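PDB 1TKS: 3,4-dihydroxy-2-butanone 4-phosphate synthase from Candida albicans, which converts D-ribulose 5-phosphate into formate and 3,4-dihydroxy-2-butanone 4-phosphate, a building block of riboflavin. Local coordinates for residues Leu132-Gly137 with His145-Val150; Lys141-Thr146 with Ile193-Leu198; Met37-Ile42 with Gln159-Ile164. One frame throughout, in Å; residues are numbered along the deposited sequence.

Interaction 1: Leu132-Gly137 with His145-Val150; sequences LRAVPG and HTEAAV
L132 meets the first turn of helix 145-155 through its CB and one methyl: CD1 lies 3.3 Å from T146 OG1, the two side chains slanting across each other. R133 points its CB away from the helix and offers its carbonyl instead; a water bridges R133 O and E147 OE2, 2.7 Å from each. A134 faces the helix, its CB 3.8 Å from T146 CG2 and 3.6 Å from V150 CG2, so that residues one helical turn apart bracket its methyl. Strand 129-134, paired in parallel with strand 59-63, runs here at 74° to the helix axis, and P61 of that partner strand lies against T146 and V150 as well. The helix begins with H145 and T146, which probably belong to the D-ribulose 5-phosphate site. Where the strand gives out, V135 N donates to E147 OE2 over 3.0 Å, nearly straight at 165°, using the anti lone pair of the oxygen; the other oxygen, OE1, is held by a salt bridge to R142 NH2. A bend at chi2 (67°) curls the glutamate back toward the strand end, and V135 CG2 rests 3.8 Å from E147 CG.

Interaction 2: Lys141-Thr146 with Ile193-Leu198; sequences KRRGHT and ININQL
I195 pushes its CD1 methyl against the imidazole of H145, 3.4 Å from CD2, the isoleucine side chain running at about a right angle to that of the histidine. The same methyl sits 3.5 Å from R143 O and touches G144 O more loosely, so that it meets both the loop carbonyls and the ring. With CG1 anti to the carbonyl carbon (chi1 -63°) and the chain straight beyond it, I195 delivers CD1 to this place, while its other branch, CG2, lies 4.1 Å from R143 CB. A148, one turn further along helix 145-155, and L139 also pack on this isoleucine.

The loop 141-144 and the helix start after it, with G144 at the N-cap, carry R142, R143, G144, H145 and T146, the five consecutive residues that probably bind D-ribulose 5-phosphate; H145 is also a likely magnesium ligand. In this structure its ring is held at both nitrogens, ND1 hydrogen-bonded with D34 OD2 and NE2 with D25 OD1, and I195 adds an apolar neighbour at the carbon between NE2 and CG. The contact joins the start of the C-terminal helix 195-203 to the loop that probably forms part of the substrate site.

That helix has its own N-cap: N194 OD1 accepts from Q197 N at 2.7 Å, the donor standing above the carbonyl plane. Nearer the surface, R143 stretches out from CG to NE and brings NH2 to 2.7 Å from N196 OD1. The oxygen lies at the edge of the guanidinium, near its plane, but the angle is too poor for a hydrogen bond, and the guanidinium and amide planes are turned 63° apart.

Interaction 3: Met37-Ile42 with Gln159-Ile164; sequences MAAELI and QPAGVI
A chi1 of 61° places E40 CG between the backbone N and the carbonyl carbon, and the extended chain beyond it carries the carboxylate across to Q159, whose N donates to OE2 over 2.6 Å through the syn lone pair. The two side chains meet at about a right angle, Q159 CB lying 3.2 Å from the same oxygen. V163, with chi1 at 56°, sets CG1 in the corresponding position, next to M37; the two side chains lie alongside each other on one face of the sheet, and the 3.5 Å between M37 CG and V163 CG1 is tighter than usual for carbons. I42 comes in crosswise, its CD1 3.7 Å from V163 CG1.

Beside this, M37-A38 and G162-V163 pair antiparallel. M37 and V163 form a hydrogen-bonded pair, with V163 N reaching M37 O at 3.0 Å and M37 N bonding to V163 O in return, and A38 and G162 form the non-hydrogen-bonded pair that follows. One more bond, A39 N to A161 O, is straight at 166° although its donor stands well above the carbonyl plane; beside it the methyls of A39 and A161 touch. A water accepts from E40 N and lies 2.8 Å from both E40 OE2 and A161 O, bridging the two segments.

Within the mixed sheet, strand 34-38 lies between strands 162-166 and 21-24, while strand 162-166 also bonds through its backbone to P61 and C59 of strand 59-63. Helix 103-114 packs on A39, I42 and A161 through T110 and A114, whereas helix 44-52 lies over M37, I42 and V163.

From the N terminus, strand 34-38 comes first, and interaction 3 closes the longest loop, joining it to strand 162-166 across 116 intervening residues. Nested inside that loop, interaction 1 ties the end of strand 129-134 to the start of helix 145-155 after a connection of only seven residues. Interaction 2 begins just before the same helix and shares H145 and T146 with interaction 1, then runs on to the junction of strand 191-194 and helix 195-203, so it crosses interaction 3. Packing of V135 on R142 couples interactions 1 and 2, while I164 packs against H145 and A149. Helix 145-155 is thereby joined to strand 129-134, to strand 162-166 and to the C-terminal helix.

Interaction 1: Leu132-Gly137 with His145-Val150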
# COMPACT_ATOMS: atom_id res chain seq x y z
N LEU B 132 -6.45 5.25 10.11
CA LEU B 132 -7.86 5.45 9.78
C LEU B 132 -8.59 5.87 11.04
O LEU B 132 -8.32 5.35 12.12
CB LEU B 132 -8.48 4.16 9.24
CG LEU B 132 -7.80 3.53 8.03
CD1 LEU B 132 -8.67 2.39 7.52
CD2 LEU B 132 -7.60 4.57 6.95
N ARG B 133 -9.53 6.81 10.91
CA ARG B 133 -10.28 7.30 12.05
C ARG B 133 -11.63 6.61 12.24
O ARG B 133 -12.55 6.79 11.44
CB ARG B 133 -10.51 8.81 11.93
CG ARG B 133 -9.22 9.63 11.97
CD ARG B 133 -9.51 11.12 11.93
NE ARG B 133 -10.19 11.54 13.16
CZ ARG B 133 -10.46 12.80 13.48
NH1 ARG B 133 -10.11 13.79 12.66
NH2 ARG B 133 -11.08 13.08 14.62
N ALA B 134 -11.74 5.82 13.30
CA ALA B 134 -12.99 5.11 13.60
C ALA B 134 -13.94 6.07 14.32
O ALA B 134 -13.55 6.75 15.27
CB ALA B 134 -12.71 3.90 14.47
N VAL B 135 -15.19 6.12 13.88
CA VAL B 135 -16.17 7.01 14.49
C VAL B 135 -16.57 6.58 15.90
O VAL B 135 -16.55 5.40 16.23
CB VAL B 135 -17.46 7.13 13.62
CG1 VAL B 135 -17.10 7.61 12.23
CG2 VAL B 135 -18.19 5.79 13.56
N PRO B 136 -16.93 7.56 16.75
CA PRO B 136 -17.35 7.26 18.12
C PRO B 136 -18.56 6.34 18.07
O PRO B 136 -19.48 6.55 17.27
CB PRO B 136 -17.70 8.63 18.68
CG PRO B 136 -16.76 9.53 17.97
CD PRO B 136 -16.82 9.01 16.55
N GLY B 137 -18.58 5.32 18.92
CA GLY B 137 -19.70 4.39 18.92
C GLY B 137 -19.32 3.15 18.14
O GLY B 137 -20.00 2.13 18.21
N HIS B 145 -15.02 -1.62 8.39
CA HIS B 145 -13.96 -2.48 8.90
C HIS B 145 -13.05 -1.69 9.83
O HIS B 145 -12.37 -2.26 10.68
CB HIS B 145 -13.17 -3.09 7.75
CG HIS B 145 -13.96 -4.04 6.91
ND1 HIS B 145 -13.39 -4.91 6.01
CD2 HIS B 145 -15.30 -4.26 6.84
CE1 HIS B 145 -14.33 -5.63 5.42
NE2 HIS B 145 -15.50 -5.25 5.90
N THR B 146 -13.04 -0.37 9.67
CA THR B 146 -12.24 0.49 10.52
C THR B 146 -12.81 0.40 11.93
O THR B 146 -12.08 0.16 12.89
CB THR B 146 -12.29 1.96 10.05
OG1 THR B 146 -11.69 2.06 8.76
CG2 THR B 146 -11.55 2.87 11.02
N GLU B 147 -14.12 0.59 12.04
CA GLU B 147 -14.78 0.50 13.33
C GLU B 147 -14.64 -0.91 13.89
O GLU B 147 -14.47 -1.09 15.10
CB GLU B 147 -16.27 0.85 13.21
CG GLU B 147 -16.58 2.34 13.05
CD GLU B 147 -16.09 2.91 11.73
OE1 GLU B 147 -16.20 2.21 10.70
OE2 GLU B 147 -15.62 4.07 11.72
N ALA B 148 -14.70 -1.92 13.03
CA ALA B 148 -14.58 -3.29 13.48
C ALA B 148 -13.23 -3.54 14.15
O ALA B 148 -13.17 -4.17 15.22
CB ALA B 148 -14.77 -4.25 12.32
N ALA B 149 -12.16 -3.05 13.54
CA ALA B 149 -10.82 -3.23 14.10
C ALA B 149 -10.70 -2.62 15.49
O ALA B 149 -10.22 -3.26 16.42
CB ALA B 149 -9.77 -2.62 13.16
N VAL B 150 -11.14 -1.37 15.64
CA VAL B 150 -11.06 -0.72 16.94
C VAL B 150 -12.01 -1.41 17.94
O VAL B 150 -11.71 -1.48 19.13
CB VAL B 150 -11.39 0.79 16.83
CG1 VAL B 150 -11.34 1.46 18.20
CG2 VAL B 150 -10.41 1.45 15.88
O HOH W 1 -14.41 5.59 9.87

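Interaction 2: Lys141-Thr146 with Ile193-Leu198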
# COMPACT_ATOMS: atom_id res chain seq x y z
N LYS B 141 -22.36 2.60 15.40
CA LYS B 141 -22.56 3.84 14.66
C LYS B 141 -22.29 3.68 13.17
O LYS B 141 -22.99 4.26 12.34
CB LYS B 141 -21.65 4.93 15.23
CG LYS B 141 -21.95 6.33 14.70
CD LYS B 141 -23.32 6.80 15.14
CE LYS B 141 -23.61 8.21 14.66
NZ LYS B 141 -24.98 8.66 15.04
N ARG B 142 -21.27 2.90 12.84
CA ARG B 142 -20.88 2.65 11.45
C ARG B 142 -20.29 1.25 11.34
O ARG B 142 -19.33 0.93 12.04
CB ARG B 142 -19.84 3.69 11.01
CG ARG B 142 -19.36 3.53 9.57
CD ARG B 142 -18.41 4.66 9.18
NE ARG B 142 -18.00 4.60 7.78
CZ ARG B 142 -17.01 3.83 7.31
NH1 ARG B 142 -16.73 3.84 6.02
NH2 ARG B 142 -16.30 3.08 8.14
N ARG B 143 -20.85 0.42 10.47
CA ARG B 143 -20.37 -0.95 10.31
C ARG B 143 -19.17 -1.10 9.37
O ARG B 143 -19.13 -2.02 8.56
CB ARG B 143 -21.50 -1.87 9.85
CG ARG B 143 -22.62 -2.01 10.86
CD ARG B 143 -23.43 -3.26 10.59
NE ARG B 143 -24.61 -3.35 11.43
CZ ARG B 143 -25.35 -4.44 11.55
NH1 ARG B 143 -26.42 -4.44 12.33
NH2 ARG B 143 -25.01 -5.55 10.90
N GLY B 144 -18.20 -0.20 9.50
CA GLY B 144 -17.03 -0.28 8.65
C GLY B 144 -15.96 -1.18 9.22
O GLY B 144 -15.98 -1.49 10.42
N HIS B 145 -15.02 -1.62 8.39
CA HIS B 145 -13.96 -2.48 8.90
C HIS B 145 -13.05 -1.69 9.83
O HIS B 145 -12.37 -2.26 10.68
CB HIS B 145 -13.17 -3.09 7.75
CG HIS B 145 -13.96 -4.04 6.91
ND1 HIS B 145 -13.39 -4.91 6.01
CD2 HIS B 145 -15.30 -4.26 6.84
CE1 HIS B 145 -14.33 -5.63 5.42
NE2 HIS B 145 -15.50 -5.25 5.90
N THR B 146 -13.04 -0.37 9.67
CA THR B 146 -12.24 0.49 10.52
C THR B 146 -12.81 0.40 11.93
O THR B 146 -12.08 0.16 12.89
CB THR B 146 -12.29 1.96 10.05
OG1 THR B 146 -11.69 2.06 8.76
CG2 THR B 146 -11.55 2.87 11.02
N ILE B 193 -14.65 -14.34 11.14
CA ILE B 193 -15.86 -13.79 11.76
C ILE B 193 -16.46 -12.78 10.79
O ILE B 193 -15.87 -12.48 9.76
CB ILE B 193 -15.55 -13.03 13.08
CG1 ILE B 193 -14.55 -11.90 12.82
CG2 ILE B 193 -15.00 -13.98 14.14
CD1 ILE B 193 -14.48 -10.87 13.94
N ASN B 194 -17.65 -12.28 11.11
CA ASN B 194 -18.25 -11.26 10.27
C ASN B 194 -18.80 -10.15 11.17
O ASN B 194 -19.09 -10.38 12.35
CB ASN B 194 -19.31 -11.84 9.31
CG ASN B 194 -20.52 -12.42 10.01
OD1 ASN B 194 -21.39 -11.68 10.47
ND2 ASN B 194 -20.59 -13.74 10.09
N ILE B 195 -18.90 -8.95 10.62
CA ILE B 195 -19.36 -7.79 11.39
C ILE B 195 -20.77 -7.92 11.92
O ILE B 195 -21.05 -7.50 13.04
CB ILE B 195 -19.23 -6.50 10.56
CG1 ILE B 195 -17.75 -6.25 10.25
CG2 ILE B 195 -19.83 -5.32 11.32
CD1 ILE B 195 -17.50 -5.08 9.32
N ASN B 196 -21.67 -8.49 11.12
CA ASN B 196 -23.04 -8.67 11.56
C ASN B 196 -23.02 -9.51 12.83
O ASN B 196 -23.72 -9.23 13.80
CB ASN B 196 -23.84 -9.39 10.48
CG ASN B 196 -24.84 -8.49 9.81
OD1 ASN B 196 -24.47 -7.54 9.11
ND2 ASN B 196 -26.12 -8.76 10.02
N GLN B 197 -22.20 -10.55 12.80
CA GLN B 197 -22.05 -11.46 13.92
C GLN B 197 -21.53 -10.71 15.14
O GLN B 197 -21.96 -10.95 16.27
CB GLN B 197 -21.07 -12.57 13.52
CG GLN B 197 -20.93 -13.70 14.50
CD GLN B 197 -19.70 -14.54 14.24
OE1 GLN B 197 -19.52 -15.60 14.84
NE2 GLN B 197 -18.82 -14.06 13.36
N LEU B 198 -20.60 -9.78 14.91
CA LEU B 198 -20.01 -9.00 15.99
C LEU B 198 -20.99 -7.97 16.55
O LEU B 198 -21.04 -7.75 17.76
CB LEU B 198 -18.74 -8.30 15.48
CG LEU B 198 -17.88 -7.59 16.51
CD1 LEU B 198 -17.51 -8.55 17.63
CD2 LEU B 198 -16.62 -7.04 15.83

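Interaction 3: Met37-Ile42 with Gln159-Ile164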
# COMPACT_ATOMS: atom_id res chain seq x y z
N MET B 37 -5.79 -7.47 12.97
CA MET B 37 -5.18 -7.88 14.23
C MET B 37 -4.87 -6.65 15.07
O MET B 37 -4.91 -5.53 14.58
CB MET B 37 -3.92 -8.73 14.02
CG MET B 37 -2.65 -8.00 13.55
SD MET B 37 -1.17 -9.01 13.77
CE MET B 37 -0.87 -8.84 15.52
N ALA B 38 -4.56 -6.88 16.34
CA ALA B 38 -4.24 -5.80 17.27
C ALA B 38 -2.99 -5.04 16.82
O ALA B 38 -1.95 -5.64 16.56
CB ALA B 38 -4.02 -6.37 18.66
N ALA B 39 -3.11 -3.72 16.73
CA ALA B 39 -1.99 -2.89 16.29
C ALA B 39 -0.77 -3.04 17.20
O ALA B 39 0.37 -3.11 16.71
CB ALA B 39 -2.42 -1.43 16.22
N GLU B 40 -1.00 -3.08 18.50
CA GLU B 40 0.10 -3.18 19.46
C GLU B 40 0.81 -4.52 19.45
O GLU B 40 1.89 -4.66 20.03
CB GLU B 40 -0.42 -2.90 20.88
CG GLU B 40 -1.49 -3.86 21.35
CD GLU B 40 -2.20 -3.36 22.60
OE1 GLU B 40 -1.69 -3.59 23.72
OE2 GLU B 40 -3.25 -2.72 22.44
N LEU B 41 0.23 -5.51 18.78
CA LEU B 41 0.84 -6.84 18.77
C LEU B 41 1.46 -7.26 17.44
O LEU B 41 2.06 -8.33 17.37
CB LEU B 41 -0.20 -7.88 19.19
CG LEU B 41 -0.88 -7.68 20.54
CD1 LEU B 41 -1.92 -8.76 20.76
CD2 LEU B 41 0.16 -7.70 21.65
N ILE B 42 1.32 -6.44 16.41
CA ILE B 42 1.87 -6.80 15.11
C ILE B 42 3.39 -6.72 15.05
O ILE B 42 3.99 -5.66 15.25
CB ILE B 42 1.25 -5.96 13.96
CG1 ILE B 42 1.60 -6.58 12.60
CG2 ILE B 42 1.72 -4.52 14.01
CD1 ILE B 42 0.75 -6.07 11.45
N GLN B 159 -5.41 -1.65 23.47
CA GLN B 159 -5.50 -0.24 23.06
C GLN B 159 -6.46 -0.18 21.87
O GLN B 159 -6.50 -1.09 21.05
CB GLN B 159 -4.13 0.30 22.65
CG GLN B 159 -3.11 0.36 23.78
CD GLN B 159 -3.54 1.28 24.91
OE1 GLN B 159 -4.03 2.38 24.67
NE2 GLN B 159 -3.34 0.84 26.15
N PRO B 160 -7.25 0.90 21.76
CA PRO B 160 -8.22 1.08 20.67
C PRO B 160 -7.54 1.32 19.33
O PRO B 160 -7.71 2.37 18.71
CB PRO B 160 -9.03 2.29 21.14
CG PRO B 160 -8.00 3.10 21.87
CD PRO B 160 -7.30 2.05 22.69
N ALA B 161 -6.78 0.33 18.88
CA ALA B 161 -6.05 0.43 17.63
C ALA B 161 -5.90 -0.93 16.99
O ALA B 161 -5.63 -1.92 17.66
CB ALA B 161 -4.67 1.03 17.90
N GLY B 162 -6.08 -0.98 15.67
CA GLY B 162 -5.93 -2.23 14.95
C GLY B 162 -5.16 -2.00 13.67
O GLY B 162 -4.74 -0.88 13.38
N VAL B 163 -4.96 -3.06 12.89
CA VAL B 163 -4.26 -2.94 11.61
C VAL B 163 -5.01 -3.86 10.65
O VAL B 163 -5.38 -4.97 11.02
CB VAL B 163 -2.76 -3.32 11.75
CG1 VAL B 163 -2.61 -4.72 12.33
CG2 VAL B 163 -2.07 -3.23 10.39
N ILE B 164 -5.24 -3.40 9.42
CA ILE B 164 -6.00 -4.19 8.46
C ILE B 164 -5.51 -4.07 7.02
O ILE B 164 -4.79 -3.14 6.66
CB ILE B 164 -7.51 -3.76 8.47
CG1 ILE B 164 -7.68 -2.37 7.85
CG2 ILE B 164 -8.04 -3.72 9.90
CD1 ILE B 164 -9.14 -1.94 7.69
O HOH W 2 -3.76 -2.54 19.69